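Local coordinates for protein NAD-dependent epimerase/dehydratase (PDB 3GPI) that is of unknown function but belongs to the NAD-dependent epimerase/dehydratase family and probably binds a dinucleotide cofactor on its Rossmann fold, at residues A[4-9]-A[196-201]; A[65-70]-A[90-95]. All coordinates share one frame; numbering follows the deposited sequence. Where two conformers were deposited one is given.

Contact 1. Residues A[4-9]-A[196-201]; sequences SKILIA and YLIQQR
In this Rossmann fold, I6 of the first strand, 6-9, and S4 just ahead of it meet I198 of helix 187-201, far along the chain, which packs on the face of the sheet that helix 13-24 also covers. I6 and I198 approach tip to tip, with I6 CD1 4.1 Å from I198 CG2. The strand side chain is folded rather than extended: chi2 of -68° swings CD1 out of line with CA and back toward the start of the strand. On the helix, chi1 of -76° sets I198 CG1 beside its own backbone N and leaves the CG2 branch opposite that N, and this methyl meets the start of the strand. The same methyl also serves S4, whose OG lies 3.9 Å from I198 CG2 as a plain van der Waals neighbour. L22 of helix 13-24 touches both isoleucines, and F105 of strand 103-109 touches I198; these four side chains make an apolar joint of two helices and the sheet. H27, from a loop, also touches I198.

The polar side is handled by water. S4 OG hydrogen-bonds a water 2.9 Å away and so stays attached to the helix without touching its backbone. That water donates to I198 O at 2.8 Å, a carbonyl in the last turn of the segment, where R201 N makes only a weak bond to it at 3.4 Å. H27 ND1 is hydrogen-bonded to S4 O, a second anchor just before the strand. At the water oxygen, the directions to S4 OG and I198 O open at about 129°.

Contact 2. Residues A[65-70]-A[90-95]; sequences EILVYC and RNTLSA
The ring of Y69 presents an edge to T92: OG1 lies near the ring plane, 3.5 Å from CE1, and T92 CB follows at 4.0 Å from the same ring carbon. Neither face of the ring receives an atom from 90-95, so the contact is edge-on, with the two side chains crossing at a slant. T92 OG1 already has a polar partner one helical turn back, G88 O, to which it is hydrogen-bonded. That bond suits its torsion: chi1 of -63° lays OG1 beside the backbone N, and the methyl CG2 goes to the position opposite N, facing the strand.

There it meets L67, with T92 CG2 4.1 Å from L67 CD2. With chi2 at 64°, CD1 of L67 is the bent branch, while CD2 prolongs the side chain straight out from the strand. This one methyl therefore reaches two helix residues, the second being L93, whose CD2 is 4.0 Å away; the two leucines stand nearly at right angles. L93 itself leans across from the flank of the helix and also touches V104 and L143.

The helix runs nearly antiparallel to the strand, with axes 11.0 Å apart at closest and at 166° to each other. This is the beta-alpha-beta crossover of the Rossmann fold, in which strand 66-69 leads by way of the short helix 71-76 and then helix 86-95 to the parallel neighbour 103-109. Chemically the interface is held by methyls and a ring edge. The T92 hydroxyl, the polar atom that touches across the interface, is buried and bonded to G88 O, so it can lie against the aromatic C-H edge without needing a polar partner from the strand.

In the fold
Contacts 1 and 2 hang helices on opposite faces of one mixed sheet, in whose parallel part strands 6-9 and 66-69 are neighbours, and A9 N lies 2.8 Å from V68 O, a probable hydrogen bond between them. Their centres are about 12 Å apart. Both are buried, but contact 1 sits at the strand's beginning and runs from the core out to a partly exposed serine, where a water joins in; contact 2 is made by buried side chains alone. Contact 2 also closes a short crossover, nested within the much longer loop that contact 1 closes. I66 and V68 face contact 1's side and touch I6, whereas L67 and Y69 face helix 86-95.

Contact 1. Residues A[4-9]-A[196-201]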
loop_
_atom_site.group_PDB
_atom_site.type_symbol
_atom_site.label_atom_id
_atom_site.label_comp_id
_atom_site.label_asym_id
_atom_site.label_seq_id
_atom_site.Cartn_x
_atom_site.Cartn_y
_atom_site.Cartn_z
ATOM N N SER A 4 19.640 8.875 -3.906
ATOM C CA SER A 4 18.807 9.776 -3.099
ATOM C C SER A 4 18.722 9.302 -1.633
ATOM O O SER A 4 18.646 8.099 -1.353
ATOM C CB SER A 4 17.414 9.870 -3.712
ATOM O OG SER A 4 16.928 8.543 -3.909
ATOM N N LYS A 5 18.730 10.269 -0.714
ATOM C CA LYS A 5 18.458 10.019 0.713
ATOM C C LYS A 5 16.943 9.986 0.871
ATOM O O LYS A 5 16.235 10.838 0.297
ATOM C CB LYS A 5 19.035 11.134 1.570
ATOM C CG LYS A 5 20.560 11.193 1.486
ATOM C CD LYS A 5 21.040 12.229 2.489
ATOM C CE LYS A 5 22.522 12.453 2.393
ATOM N NZ LYS A 5 22.839 13.416 1.314
ATOM N N ILE A 6 16.441 9.004 1.627
ATOM C CA ILE A 6 15.010 8.719 1.692
ATOM C C ILE A 6 14.542 8.800 3.120
ATOM O O ILE A 6 15.170 8.227 4.003
ATOM C CB ILE A 6 14.712 7.272 1.231
ATOM C CG1 ILE A 6 15.482 6.867 -0.029
ATOM C CG2 ILE A 6 13.216 7.064 1.052
ATOM C CD1 ILE A 6 15.068 7.581 -1.270
ATOM N N LEU A 7 13.447 9.526 3.339
ATOM C CA LEU A 7 12.727 9.478 4.621
ATOM C C LEU A 7 11.427 8.737 4.398
ATOM O O LEU A 7 10.676 9.092 3.496
ATOM C CB LEU A 7 12.447 10.886 5.115
ATOM C CG LEU A 7 11.548 10.993 6.345
ATOM C CD1 LEU A 7 12.076 10.240 7.540
ATOM C CD2 LEU A 7 11.370 12.477 6.653
ATOM N N ILE A 8 11.213 7.677 5.183
ATOM C CA ILE A 8 9.950 6.926 5.124
ATOM C C ILE A 8 9.156 7.267 6.386
ATOM O O ILE A 8 9.603 6.928 7.494
ATOM C CB ILE A 8 10.220 5.418 5.071
ATOM C CG1 ILE A 8 11.025 5.056 3.798
ATOM C CG2 ILE A 8 8.880 4.642 5.123
ATOM C CD1 ILE A 8 11.547 3.629 3.757
ATOM N N ALA A 9 8.039 7.960 6.234
ATOM C CA ALA A 9 7.200 8.286 7.381
ATOM C C ALA A 9 6.163 7.198 7.511
ATOM O O ALA A 9 5.313 7.044 6.640
ATOM C CB ALA A 9 6.540 9.604 7.211
ATOM N N TYR A 196 11.249 0.675 -7.243
ATOM C CA TYR A 196 11.458 0.783 -8.686
ATOM C C TYR A 196 11.207 2.221 -9.151
ATOM O O TYR A 196 12.017 2.787 -9.942
ATOM C CB TYR A 196 10.551 -0.200 -9.421
ATOM C CG TYR A 196 10.547 -0.101 -10.918
ATOM C CD1 TYR A 196 11.593 -0.653 -11.656
ATOM C CD2 TYR A 196 9.469 0.480 -11.597
ATOM C CE1 TYR A 196 11.576 -0.612 -13.016
ATOM C CE2 TYR A 196 9.464 0.547 -13.002
ATOM C CZ TYR A 196 10.524 -0.019 -13.680
ATOM O OH TYR A 196 10.526 0.031 -15.070
ATOM N N LEU A 197 10.162 2.849 -8.641
ATOM C CA LEU A 197 9.875 4.227 -9.075
ATOM C C LEU A 197 10.975 5.150 -8.583
ATOM O O LEU A 197 11.305 6.124 -9.239
ATOM C CB LEU A 197 8.517 4.705 -8.557
ATOM C CG LEU A 197 7.320 3.975 -9.145
ATOM C CD1 LEU A 197 6.070 4.549 -8.515
ATOM C CD2 LEU A 197 7.281 4.093 -10.683
ATOM N N ILE A 198 11.557 4.857 -7.427
ATOM C CA ILE A 198 12.649 5.664 -6.908
ATOM C C ILE A 198 13.868 5.515 -7.786
ATOM O O ILE A 198 14.548 6.524 -8.046
ATOM C CB ILE A 198 12.906 5.294 -5.405
ATOM C CG1 ILE A 198 11.807 5.928 -4.534
ATOM C CG2 ILE A 198 14.319 5.773 -4.921
ATOM C CD1 ILE A 198 11.783 5.397 -3.116
ATOM N N GLN A 199 14.155 4.296 -8.249
ATOM C CA GLN A 199 15.272 4.049 -9.177
ATOM C C GLN A 199 15.054 4.747 -10.523
ATOM O O GLN A 199 16.023 5.234 -11.133
ATOM C CB GLN A 199 15.499 2.556 -9.358
ATOM C CG GLN A 199 16.687 2.231 -10.254
ATOM C CD GLN A 199 16.858 0.747 -10.461
ATOM O OE1 GLN A 199 16.074 0.115 -11.180
ATOM N NE2 GLN A 199 17.889 0.176 -9.840
ATOM N N GLN A 200 13.799 4.841 -10.962
ATOM C CA GLN A 200 13.438 5.422 -12.245
ATOM C C GLN A 200 13.340 6.954 -12.171
ATOM O O GLN A 200 13.496 7.623 -13.219
ATOM C CB GLN A 200 12.083 4.848 -12.739
ATOM C CG GLN A 200 12.105 3.335 -13.048
ATOM C CD GLN A 200 12.464 3.001 -14.483
ATOM O OE1 GLN A 200 13.402 2.228 -14.753
ATOM N NE2 GLN A 200 11.702 3.550 -15.410
ATOM N N ARG A 201 13.065 7.519 -10.985
ATOM C CA ARG A 201 12.624 8.938 -10.810
ATOM C C ARG A 201 13.561 9.906 -11.510
ATOM O O ARG A 201 13.096 10.850 -12.162
ATOM C CB ARG A 201 12.407 9.318 -9.307
ATOM C CG ARG A 201 12.341 10.840 -8.905
ATOM C CD ARG A 201 11.191 11.694 -9.522
ATOM N NE ARG A 201 11.241 13.091 -9.069
ATOM C CZ ARG A 201 12.084 14.024 -9.514
ATOM N NH1 ARG A 201 12.999 13.729 -10.444
ATOM N NH2 ARG A 201 12.021 15.257 -9.025
HETATM O O HOH W 1 15.796 8.605 -6.603
#

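Contact 2. Residues A[65-70]-A[90-95]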
loop_
_atom_site.group_PDB
_atom_site.type_symbol
_atom_site.label_atom_id
_atom_site.label_comp_id
_atom_site.label_asym_id
_atom_site.label_seq_id
_atom_site.Cartn_x
_atom_site.Cartn_y
_atom_site.Cartn_z
ATOM N N GLU A 65 16.035 13.685 -0.072
ATOM C CA GLU A 65 15.589 14.074 -1.402
ATOM C C GLU A 65 14.227 13.467 -1.705
ATOM O O GLU A 65 13.513 13.984 -2.560
ATOM C CB GLU A 65 16.588 13.587 -2.438
ATOM C CG GLU A 65 17.770 14.562 -2.589
ATOM C CD GLU A 65 19.046 14.166 -1.865
ATOM O OE1 GLU A 65 19.305 12.959 -1.607
ATOM O OE2 GLU A 65 19.849 15.099 -1.607
ATOM N N ILE A 66 13.880 12.362 -1.032
ATOM C CA ILE A 66 12.625 11.682 -1.295
ATOM C C ILE A 66 11.891 11.438 0.020
ATOM O O ILE A 66 12.497 10.973 1.002
ATOM C CB ILE A 66 12.855 10.318 -1.998
ATOM C CG1 ILE A 66 13.641 10.459 -3.293
ATOM C CG2 ILE A 66 11.541 9.550 -2.221
ATOM C CD1 ILE A 66 12.903 11.088 -4.442
ATOM N N LEU A 67 10.598 11.802 0.060
ATOM C CA LEU A 67 9.721 11.395 1.154
ATOM C C LEU A 67 8.790 10.301 0.683
ATOM O O LEU A 67 8.147 10.482 -0.346
ATOM C CB LEU A 67 8.897 12.585 1.622
ATOM C CG LEU A 67 7.789 12.281 2.643
ATOM C CD1 LEU A 67 8.334 11.754 3.964
ATOM C CD2 LEU A 67 6.957 13.557 2.864
ATOM N N VAL A 68 8.735 9.176 1.412
ATOM C CA VAL A 68 7.676 8.193 1.186
ATOM C C VAL A 68 6.766 8.271 2.401
ATOM O O VAL A 68 7.221 8.013 3.517
ATOM C CB VAL A 68 8.237 6.748 1.041
ATOM C CG1 VAL A 68 7.096 5.795 0.754
ATOM C CG2 VAL A 68 9.257 6.702 -0.073
ATOM N N TYR A 69 5.513 8.653 2.188
ATOM C CA TYR A 69 4.611 8.858 3.297
ATOM C C TYR A 69 3.600 7.724 3.324
ATOM O O TYR A 69 2.786 7.612 2.415
ATOM C CB TYR A 69 3.923 10.218 3.143
ATOM C CG TYR A 69 3.190 10.676 4.376
ATOM C CD1 TYR A 69 3.847 11.392 5.362
ATOM C CD2 TYR A 69 1.845 10.365 4.555
ATOM C CE1 TYR A 69 3.192 11.793 6.499
ATOM C CE2 TYR A 69 1.167 10.786 5.683
ATOM C CZ TYR A 69 1.852 11.485 6.651
ATOM O OH TYR A 69 1.186 11.878 7.781
ATOM N N CYS A 70 3.694 6.921 4.376
ATOM C CA CYS A 70 2.866 5.724 4.558
ATOM C C CYS A 70 1.839 5.891 5.685
ATOM O O CYS A 70 0.962 5.031 5.815
ATOM C CB CYS A 70 3.759 4.561 4.939
ATOM S SG CYS A 70 5.131 4.253 3.843
ATOM N N ARG A 90 0.540 17.353 6.139
ATOM C CA ARG A 90 0.809 18.794 6.144
ATOM C C ARG A 90 1.928 19.121 7.132
ATOM O O ARG A 90 2.851 19.874 6.766
ATOM C CB ARG A 90 -0.442 19.648 6.447
ATOM C CG ARG A 90 -0.236 21.129 6.122
ATOM C CD ARG A 90 -1.332 22.015 6.716
ATOM N NE ARG A 90 -2.654 21.667 6.211
ATOM C CZ ARG A 90 -3.090 21.993 5.000
ATOM N NH1 ARG A 90 -2.294 22.666 4.179
ATOM N NH2 ARG A 90 -4.312 21.645 4.608
ATOM N N ASN A 91 1.865 18.541 8.323
ATOM C CA ASN A 91 2.860 18.761 9.376
ATOM C C ASN A 91 4.229 18.283 8.912
ATOM O O ASN A 91 5.225 18.985 9.101
ATOM C CB ASN A 91 2.470 18.059 10.679
ATOM C CG ASN A 91 1.258 18.700 11.347
ATOM O OD1 ASN A 91 0.845 19.798 10.975
ATOM N ND2 ASN A 91 0.697 18.003 12.309
ATOM N N THR A 92 4.256 17.111 8.279
ATOM C CA THR A 92 5.504 16.515 7.796
ATOM C C THR A 92 6.100 17.355 6.678
ATOM O O THR A 92 7.307 17.654 6.687
ATOM C CB THR A 92 5.263 15.082 7.300
ATOM O OG1 THR A 92 4.823 14.266 8.386
ATOM C CG2 THR A 92 6.553 14.468 6.805
ATOM N N LEU A 93 5.310 17.764 5.696
ATOM C CA LEU A 93 5.834 18.607 4.652
ATOM C C LEU A 93 6.348 19.943 5.174
ATOM O O LEU A 93 7.413 20.405 4.793
ATOM C CB LEU A 93 4.789 18.839 3.575
ATOM C CG LEU A 93 4.359 17.567 2.851
ATOM C CD1 LEU A 93 3.069 17.840 2.046
ATOM C CD2 LEU A 93 5.483 17.100 1.927
ATOM N N SER A 94 5.589 20.559 6.076
ATOM C CA SER A 94 6.012 21.814 6.670
ATOM C C SER A 94 7.349 21.639 7.405
ATOM O O SER A 94 8.236 22.508 7.295
ATOM C CB SER A 94 4.956 22.285 7.654
ATOM O OG SER A 94 5.424 23.450 8.326
ATOM N N ALA A 95 7.496 20.528 8.113
ATOM C CA ALA A 95 8.719 20.266 8.905
ATOM C C ALA A 95 9.911 20.037 7.983
ATOM O O ALA A 95 11.063 20.158 8.425
ATOM C CB ALA A 95 8.534 19.086 9.827
#